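Local coordinates for beta-N-acetylhexosaminidase (Thermotoga neapolitana, PDB 5BZA), which probably hydrolyses terminal non-reducing N-acetyl-D-hexosamine residues from N-acetyl-beta-D-hexosaminides, as a member of glycoside hydrolase family 3, at residues Tyr43-Phe48 against Leu106-Val111; Ser62-Gly67 against Lys73-Phe78. All blocks are in the same frame, centred on the assembly; numbering follows the deposited sequence.

How the interactions relate
Interaction 2 is nested along the chain inside the loop closed by interaction 1, and both lie in the family 3 N-terminal domain, their centres about 14 Å apart. They touch directly. The side chain of Y74, in segment 73-78, meets interaction 1, with L106 CD1 3.3 Å from Y74 CD2 and F45 CD2 3.6 Å from Y74 OH. Between 106-111 and 62-67, F108 CE1 lies 3.8 Å from S62 CB. Interaction 1 is remote from the metal sites; in interaction 2 the F78 side chain is about 10 Å from that of K86, a zinc-binding residue with no zinc on this chain here, and the H64 side chain about 13 Å from a bound cadmium ion. Of the second subunit, P76 packs on L106 and K451 bonds G67 O.

Interaction 1 of 2, residues Tyr43-Phe48 against Leu106-Val111; sequences YLFLDF and LGFNMV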
ATOM      1  N   TYR B  43      -7.672  -3.612  -9.824  1.00 12.53           N
ATOM      2  CA  TYR B  43      -7.913  -4.761 -10.692  1.00 11.04           C
ATOM      3  C   TYR B  43      -7.135  -4.579 -11.998  1.00 13.84           C
ATOM      4  O   TYR B  43      -6.537  -5.546 -12.516  1.00 13.28           O
ATOM      5  CB  TYR B  43      -9.407  -4.971 -10.961  1.00 12.25           C
ATOM      6  CG  TYR B  43     -10.151  -3.765 -11.509  1.00 12.85           C
ATOM      7  CD1 TYR B  43     -10.723  -2.835 -10.654  1.00 11.67           C
ATOM      8  CD2 TYR B  43     -10.310  -3.584 -12.885  1.00 12.39           C
ATOM      9  CE1 TYR B  43     -11.407  -1.754 -11.137  1.00 13.71           C
ATOM     10  CE2 TYR B  43     -10.987  -2.490 -13.385  1.00 16.42           C
ATOM     11  CZ  TYR B  43     -11.538  -1.569 -12.505  1.00 16.20           C
ATOM     12  OH  TYR B  43     -12.219  -0.459 -13.003  1.00 13.50           O
ATOM     13  N   LEU B  44      -7.107  -3.346 -12.524  1.00 14.25           N
ATOM     14  CA  LEU B  44      -6.335  -3.105 -13.751  1.00 13.58           C
ATOM     15  C   LEU B  44      -4.856  -3.287 -13.538  1.00  9.78           C
ATOM     16  O   LEU B  44      -4.191  -3.986 -14.312  1.00 10.11           O
ATOM     17  CB  LEU B  44      -6.565  -1.696 -14.305  1.00 17.62           C
ATOM     18  CG  LEU B  44      -7.598  -1.406 -15.390  1.00 16.23           C
ATOM     19  CD1 LEU B  44      -7.116  -0.148 -16.124  1.00 14.77           C
ATOM     20  CD2 LEU B  44      -7.779  -2.563 -16.371  1.00 14.34           C
ATOM     21  N   PHE B  45      -4.332  -2.665 -12.492  1.00  8.57           N
ATOM     22  CA  PHE B  45      -2.916  -2.798 -12.171  1.00  8.90           C
ATOM     23  C   PHE B  45      -2.482  -4.280 -12.080  1.00 10.99           C
ATOM     24  O   PHE B  45      -1.558  -4.722 -12.785  1.00 11.76           O
ATOM     25  CB  PHE B  45      -2.634  -2.013 -10.869  1.00  8.39           C
ATOM     26  CG  PHE B  45      -1.276  -2.277 -10.284  1.00 11.54           C
ATOM     27  CD1 PHE B  45      -0.122  -1.966 -10.995  1.00 11.57           C
ATOM     28  CD2 PHE B  45      -1.153  -2.899  -9.033  1.00 12.13           C
ATOM     29  CE1 PHE B  45       1.157  -2.250 -10.457  1.00 11.03           C
ATOM     30  CE2 PHE B  45       0.108  -3.182  -8.479  1.00 10.85           C
ATOM     31  CZ  PHE B  45       1.266  -2.860  -9.208  1.00 10.26           C
ATOM     32  N   LEU B  46      -3.212  -5.078 -11.294  1.00 11.23           N
ATOM     33  CA  LEU B  46      -2.883  -6.491 -11.120  1.00 11.07           C
ATOM     34  C   LEU B  46      -2.984  -7.287 -12.420  1.00 10.24           C
ATOM     35  O   LEU B  46      -2.093  -8.123 -12.722  1.00  9.92           O
ATOM     36  CB  LEU B  46      -3.803  -7.126 -10.056  1.00  8.62           C
ATOM     37  CG  LEU B  46      -3.659  -6.556  -8.657  1.00  9.53           C
ATOM     38  CD1 LEU B  46      -4.679  -7.185  -7.687  1.00  9.73           C
ATOM     39  CD2 LEU B  46      -2.233  -6.772  -8.160  1.00 10.95           C
ATOM     40  N   ASP B  47      -4.043  -7.036 -13.204  1.00 10.46           N
ATOM     41  CA  ASP B  47      -4.174  -7.736 -14.463  1.00  8.46           C
ATOM     42  C   ASP B  47      -3.029  -7.348 -15.425  1.00  9.70           C
ATOM     43  O   ASP B  47      -2.502  -8.206 -16.159  1.00 11.77           O
ATOM     44  CB  ASP B  47      -5.539  -7.464 -15.110  1.00 11.12           C
ATOM     45  CG  ASP B  47      -5.829  -8.417 -16.295  1.00 14.17           C
ATOM     46  OD1 ASP B  47      -5.371  -9.592 -16.262  1.00 13.38           O
ATOM     47  OD2 ASP B  47      -6.507  -8.006 -17.267  1.00 16.89           O
ATOM     48  N   PHE B  48      -2.647  -6.064 -15.442  1.00 10.91           N
ATOM     49  CA  PHE B  48      -1.482  -5.588 -16.241  1.00 10.66           C
ATOM     50  C   PHE B  48      -0.188  -6.305 -15.795  1.00 10.03           C
ATOM     51  O   PHE B  48       0.531  -6.856 -16.623  1.00  7.96           O
ATOM     52  CB  PHE B  48      -1.345  -4.057 -16.100  1.00  8.55           C
ATOM     53  CG  PHE B  48      -0.468  -3.379 -17.150  1.00 11.96           C
ATOM     54  CD1 PHE B  48       0.049  -4.075 -18.231  1.00  9.12           C
ATOM     55  CD2 PHE B  48      -0.222  -2.004 -17.057  1.00 10.15           C
ATOM     56  CE1 PHE B  48       0.808  -3.421 -19.204  1.00  9.74           C
ATOM     57  CE2 PHE B  48       0.526  -1.340 -18.009  1.00  8.26           C
ATOM     58  CZ  PHE B  48       1.052  -2.048 -19.088  1.00  9.91           C
ATOM     59  N   LEU B 106       5.998  -5.635  -5.476  1.00 10.53           N
ATOM     60  CA  LEU B 106       4.822  -5.555  -6.338  1.00  7.91           C
ATOM     61  C   LEU B 106       5.070  -6.022  -7.755  1.00 12.53           C
ATOM     62  O   LEU B 106       4.137  -6.465  -8.428  1.00 10.61           O
ATOM     63  CB  LEU B 106       4.265  -4.146  -6.369  1.00 10.21           C
ATOM     64  CG  LEU B 106       3.676  -3.576  -5.085  1.00  9.38           C
ATOM     65  CD1 LEU B 106       3.438  -2.071  -5.335  1.00  8.56           C
ATOM     66  CD2 LEU B 106       2.368  -4.321  -4.740  1.00  7.10           C
ATOM     67  N   GLY B 107       6.326  -5.930  -8.195  1.00 12.45           N
ATOM     68  CA  GLY B 107       6.712  -6.234  -9.556  1.00 10.98           C
ATOM     69  C   GLY B 107       7.411  -5.068 -10.275  1.00 11.06           C
ATOM     70  O   GLY B 107       7.803  -5.232 -11.424  1.00 11.50           O
ATOM     71  N   PHE B 108       7.571  -3.903  -9.644  1.00 10.09           N
ATOM     72  CA  PHE B 108       8.352  -2.818 -10.288  1.00  8.77           C
ATOM     73  C   PHE B 108       9.863  -3.180 -10.266  1.00 13.05           C
ATOM     74  O   PHE B 108      10.280  -4.007  -9.464  1.00 10.64           O
ATOM     75  CB  PHE B 108       8.080  -1.473  -9.595  1.00  7.24           C
ATOM     76  CG  PHE B 108       6.690  -0.934  -9.843  1.00  9.16           C
ATOM     77  CD1 PHE B 108       6.416  -0.135 -10.960  1.00  9.76           C
ATOM     78  CD2 PHE B 108       5.625  -1.300  -8.989  1.00 10.34           C
ATOM     79  CE1 PHE B 108       5.115   0.356 -11.197  1.00  9.55           C
ATOM     80  CE2 PHE B 108       4.316  -0.842  -9.211  1.00  8.54           C
ATOM     81  CZ  PHE B 108       4.057  -0.012 -10.320  1.00  8.33           C
ATOM     82  N   ASN B 109      10.670  -2.692 -11.206  1.00 11.96           N
ATOM     83  CA  ASN B 109      12.120  -2.855 -11.035  1.00 11.59           C
ATOM     84  C   ASN B 109      12.924  -1.569 -11.299  1.00 11.23           C
ATOM     85  O   ASN B 109      14.155  -1.548 -11.151  1.00  8.33           O
ATOM     86  CB  ASN B 109      12.641  -3.995 -11.922  1.00 14.50           C
ATOM     87  CG  ASN B 109      12.085  -3.947 -13.317  1.00 16.32           C
ATOM     88  OD1 ASN B 109      12.099  -2.895 -13.961  1.00 13.06           O
ATOM     89  ND2 ASN B 109      11.591  -5.098 -13.815  1.00 18.24           N
ATOM     90  N   MET B 110      12.218  -0.470 -11.559  1.00 12.84           N
ATOM     91  CA  MET B 110      12.859   0.832 -11.721  1.00  8.94           C
ATOM     92  C   MET B 110      11.937   1.840 -11.070  1.00 10.32           C
ATOM     93  O   MET B 110      10.746   1.602 -10.955  1.00  6.23           O
ATOM     94  CB  MET B 110      13.094   1.175 -13.201  1.00  6.88           C
ATOM     95  CG  MET B 110      13.793   2.539 -13.431  1.00 10.72           C
ATOM     96  SD  MET B 110      14.278   2.825 -15.160  1.00  8.17           S
ATOM     97  CE  MET B 110      15.730   1.770 -15.263  1.00  5.96           C
ATOM     98  N   VAL B 111      12.499   2.939 -10.601  1.00  9.48           N
ATOM     99  CA  VAL B 111      11.719   4.069 -10.192  1.00  7.14           C
ATOM    100  C   VAL B 111      12.324   5.334 -10.859  1.00  9.63           C
ATOM    101  O   VAL B 111      13.540   5.517 -10.937  1.00  7.57           O
ATOM    102  CB  VAL B 111      11.689   4.195  -8.661  1.00  6.87           C
ATOM    103  CG1 VAL B 111      13.110   4.515  -8.112  1.00  9.04           C
ATOM    104  CG2 VAL B 111      10.635   5.215  -8.217  1.00  7.45           C
TER
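The Schellman motif that ends helix 89-106 brings L106 and F108 against F45 of helix 42-54, within the TIM-barrel-like N-terminal domain. G107, at positive phi, is its C-prime residue; with this phi and psi a CB would run into the carbonyl oxygen of L106, so a residue without a side chain suits the turn. F45 carries its CG anti to the backbone N (chi1 169°), which sends the ring out from the helix to meet F108 coming from the opposite direction. The two rings meet rim to rim, neither over the other's face, with F45 CZ 3.7 Å from F108 CE2 and F45 CE1 3.7 Å from F108 CZ. Their planes are only 13° apart and their centroids 5.8 Å. L106 adds its CB at the edge of the F45 ring, near its plane, 4.3 Å from F45 CZ. An alanine at F45 would remove the ring and is likely to open a gap beside F108 and L106. Large apolar groups suit this buried junction: F45 also packs on V38 and L39 of helix 36-39, while F108 touches L39 and, on the neighbouring strand 59-62, V60 and S62.

Interaction 2 of 2, residues Ser62-Gly67 against Lys73-Phe78; sequences SDHEGG and KYVPSF
H64 and V75 bring together two parts of the long loop between strand 59-62 and helix 81-85. The first part begins at S62, whose OG accepts the backbone N-H of H64 at 3.2 Å (155° at the hydrogen), an ST turn for which a short hydroxyl side chain is apt. At H64, centre of an inverse gamma turn, CG lies anti to the backbone N (chi1 -169°), extending the imidazole toward 73-78 and bringing NE2 against V75. Valine's beta-branch supplies two methyls: V75 CG1 lies 3.5 Å from H64 NE2, and V75 CG2 sits over one ring face, displaced toward the rim. E65 turns elsewhere, to salt bridges with K160 and R130. At G66 the chain passes F78, its CA 4.3 Å from F78 CB; a CB here would come within 3.6 Å of F78 CD2 and also strike the preceding carbonyl oxygen. G67, its positive phi easily adopted without a side chain, makes a CH...O contact of 3.1 Å from CA to F78 O; the aromatic F78 stacks on Y95. H64 ND1 accepts from the backbone N atoms of V71 and L72, while H64 NE2 bonds to a water that donates to P76 O. With both nitrogens engaged, a polar ring can be buried beside valine, its rotation probably fixed by these bonds.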
ATOM      1  N   SER B  62       7.646   3.475 -12.105  1.00  9.10           N
ATOM      2  CA  SER B  62       6.627   4.430 -11.685  1.00  9.92           C
ATOM      3  C   SER B  62       7.266   5.791 -11.424  1.00 11.92           C
ATOM      4  O   SER B  62       8.509   5.892 -11.309  1.00 10.09           O
ATOM      5  CB  SER B  62       5.933   3.960 -10.414  1.00  8.08           C
ATOM      6  OG  SER B  62       6.815   4.190  -9.317  1.00  7.35           O
ATOM      7  N   ASP B  63       6.414   6.804 -11.251  1.00  9.68           N
ATOM      8  CA  ASP B  63       6.868   8.126 -10.829  1.00 11.63           C
ATOM      9  C   ASP B  63       6.711   8.330  -9.329  1.00  9.87           C
ATOM     10  O   ASP B  63       6.478   9.457  -8.872  1.00  9.41           O
ATOM     11  CB  ASP B  63       6.101   9.257 -11.534  1.00 11.47           C
ATOM     12  CG  ASP B  63       6.457   9.402 -12.987  1.00 13.18           C
ATOM     13  OD1 ASP B  63       7.608   9.111 -13.346  1.00 11.51           O
ATOM     14  OD2 ASP B  63       5.584   9.865 -13.761  1.00 15.07           O
ATOM     15  N   HIS B  64       6.818   7.264  -8.559  1.00  9.90           N
ATOM     16  CA  HIS B  64       6.575   7.394  -7.148  1.00  8.87           C
ATOM     17  C   HIS B  64       7.790   7.951  -6.432  1.00  9.41           C
ATOM     18  O   HIS B  64       8.625   7.209  -5.935  1.00  8.38           O
ATOM     19  CB  HIS B  64       6.134   6.053  -6.514  1.00 11.08           C
ATOM     20  CG  HIS B  64       5.616   6.218  -5.118  1.00  9.34           C
ATOM     21  ND1 HIS B  64       4.284   6.421  -4.840  1.00  8.63           N
ATOM     22  CD2 HIS B  64       6.269   6.331  -3.937  1.00 10.05           C
ATOM     23  CE1 HIS B  64       4.134   6.598  -3.538  1.00 10.21           C
ATOM     24  NE2 HIS B  64       5.323   6.556  -2.968  1.00  9.22           N
ATOM     25  N   GLU B  65       7.856   9.284  -6.344  1.00 11.23           N
ATOM     26  CA  GLU B  65       9.012   9.970  -5.782  1.00 10.01           C
ATOM     27  C   GLU B  65       8.994  10.013  -4.286  1.00 10.63           C
ATOM     28  O   GLU B  65      10.050  10.142  -3.628  1.00 10.52           O
ATOM     29  CB  GLU B  65       9.095  11.424  -6.294  1.00  9.81           C
ATOM     30  CG  GLU B  65       9.376  11.553  -7.778  1.00 11.24           C
ATOM     31  CD  GLU B  65       9.393  13.016  -8.292  1.00 10.14           C
ATOM     32  OE1 GLU B  65       9.259  13.978  -7.513  1.00  9.66           O
ATOM     33  OE2 GLU B  65       9.575  13.182  -9.510  1.00 11.65           O
ATOM     34  N   GLY B  66       7.781  10.014  -3.752  1.00  9.47           N
ATOM     35  CA  GLY B  66       7.597  10.359  -2.357  1.00 10.40           C
ATOM     36  C   GLY B  66       7.296  11.851  -2.317  1.00  9.05           C
ATOM     37  O   GLY B  66       7.686  12.610  -3.219  1.00 10.56           O
ATOM     38  N   GLY B  67       6.615  12.282  -1.270  1.00 14.48           N
ATOM     39  CA  GLY B  67       6.209  13.667  -1.153  1.00 11.97           C
ATOM     40  C   GLY B  67       5.126  14.069  -2.130  1.00 11.40           C
ATOM     41  O   GLY B  67       4.020  13.501  -2.146  1.00 11.69           O
ATOM     42  N   LYS B  73      -0.267   3.497  -3.724  1.00 11.31           N
ATOM     43  CA  LYS B  73      -0.877   3.525  -2.406  1.00 13.20           C
ATOM     44  C   LYS B  73      -0.163   2.552  -1.468  1.00 13.25           C
ATOM     45  O   LYS B  73      -0.295   2.659  -0.248  1.00 11.93           O
ATOM     46  CB  LYS B  73      -2.345   3.185  -2.472  1.00 13.13           C
ATOM     47  CG  LYS B  73      -2.630   1.725  -2.692  1.00 12.61           C
ATOM     48  CD  LYS B  73      -4.105   1.530  -2.557  1.00 15.25           C
ATOM     49  CE  LYS B  73      -4.500   0.092  -2.648  1.00 11.70           C
ATOM     50  NZ  LYS B  73      -5.972   0.097  -2.543  1.00 15.13           N
ATOM     51  N   TYR B  74       0.552   1.593  -2.065  1.00 11.46           N
ATOM     52  CA  TYR B  74       1.308   0.569  -1.340  1.00 11.31           C
ATOM     53  C   TYR B  74       2.490   1.093  -0.537  1.00 12.20           C
ATOM     54  O   TYR B  74       2.840   0.519   0.507  1.00 12.95           O
ATOM     55  CB  TYR B  74       1.789  -0.459  -2.345  1.00  9.79           C
ATOM     56  CG  TYR B  74       0.664  -0.842  -3.299  1.00 12.58           C
ATOM     57  CD1 TYR B  74      -0.421  -1.648  -2.850  1.00 10.65           C
ATOM     58  CD2 TYR B  74       0.654  -0.384  -4.628  1.00 10.58           C
ATOM     59  CE1 TYR B  74      -1.454  -1.973  -3.704  1.00 11.88           C
ATOM     60  CE2 TYR B  74      -0.371  -0.737  -5.499  1.00 10.90           C
ATOM     61  CZ  TYR B  74      -1.424  -1.521  -5.025  1.00  6.89           C
ATOM     62  OH  TYR B  74      -2.447  -1.854  -5.873  1.00  8.65           O
ATOM     63  N   VAL B  75       3.092   2.195  -1.017  1.00  9.24           N
ATOM     64  CA  VAL B  75       4.175   2.841  -0.312  1.00 11.74           C
ATOM     65  C   VAL B  75       3.625   3.877   0.638  1.00 12.40           C
ATOM     66  O   VAL B  75       2.861   4.751   0.232  1.00 16.37           O
ATOM     67  CB  VAL B  75       5.166   3.553  -1.292  1.00 12.29           C
ATOM     68  CG1 VAL B  75       6.311   4.204  -0.502  1.00  8.38           C
ATOM     69  CG2 VAL B  75       5.725   2.557  -2.264  1.00 12.14           C
ATOM     70  N   PRO B  76       3.977   3.777   1.917  1.00 10.23           N
ATOM     71  CA  PRO B  76       3.489   4.841   2.815  1.00 10.55           C
ATOM     72  C   PRO B  76       4.007   6.208   2.393  1.00 11.04           C
ATOM     73  O   PRO B  76       5.142   6.347   1.935  1.00  9.27           O
ATOM     74  CB  PRO B  76       4.020   4.467   4.206  1.00  8.54           C
ATOM     75  CG  PRO B  76       4.866   3.220   4.025  1.00  8.65           C
ATOM     76  CD  PRO B  76       4.717   2.705   2.598  1.00  8.14           C
ATOM     77  N   SER B  77       3.149   7.201   2.563  1.00 10.17           N
ATOM     78  CA  SER B  77       3.443   8.576   2.217  1.00  9.76           C
ATOM     79  C   SER B  77       4.624   9.215   2.993  1.00  9.57           C
ATOM     80  O   SER B  77       4.826   9.018   4.203  1.00  9.78           O
ATOM     81  CB  SER B  77       2.174   9.408   2.415  1.00 10.34           C
ATOM     82  OG  SER B  77       2.424  10.735   2.025  1.00 14.41           O
ATOM     83  N   PHE B  78       5.394  10.015   2.257  1.00 10.05           N
ATOM     84  CA  PHE B  78       6.612  10.611   2.777  1.00 11.03           C
ATOM     85  C   PHE B  78       6.490  12.142   2.687  1.00  9.80           C
ATOM     86  O   PHE B  78       5.869  12.649   1.757  1.00 10.87           O
ATOM     87  CB  PHE B  78       7.797  10.036   1.973  1.00  9.74           C
ATOM     88  CG  PHE B  78       9.142  10.421   2.479  1.00  9.76           C
ATOM     89  CD1 PHE B  78       9.560  10.059   3.735  1.00  9.85           C
ATOM     90  CD2 PHE B  78      10.029  11.092   1.651  1.00  9.37           C
ATOM     91  CE1 PHE B  78      10.808  10.412   4.183  1.00  9.22           C
ATOM     92  CE2 PHE B  78      11.290  11.449   2.100  1.00 11.30           C
ATOM     93  CZ  PHE B  78      11.694  11.095   3.357  1.00  7.94           C
TER
HETATM   94  O   HOH W   1       6.052   7.819  -0.279  1.00 12.84           O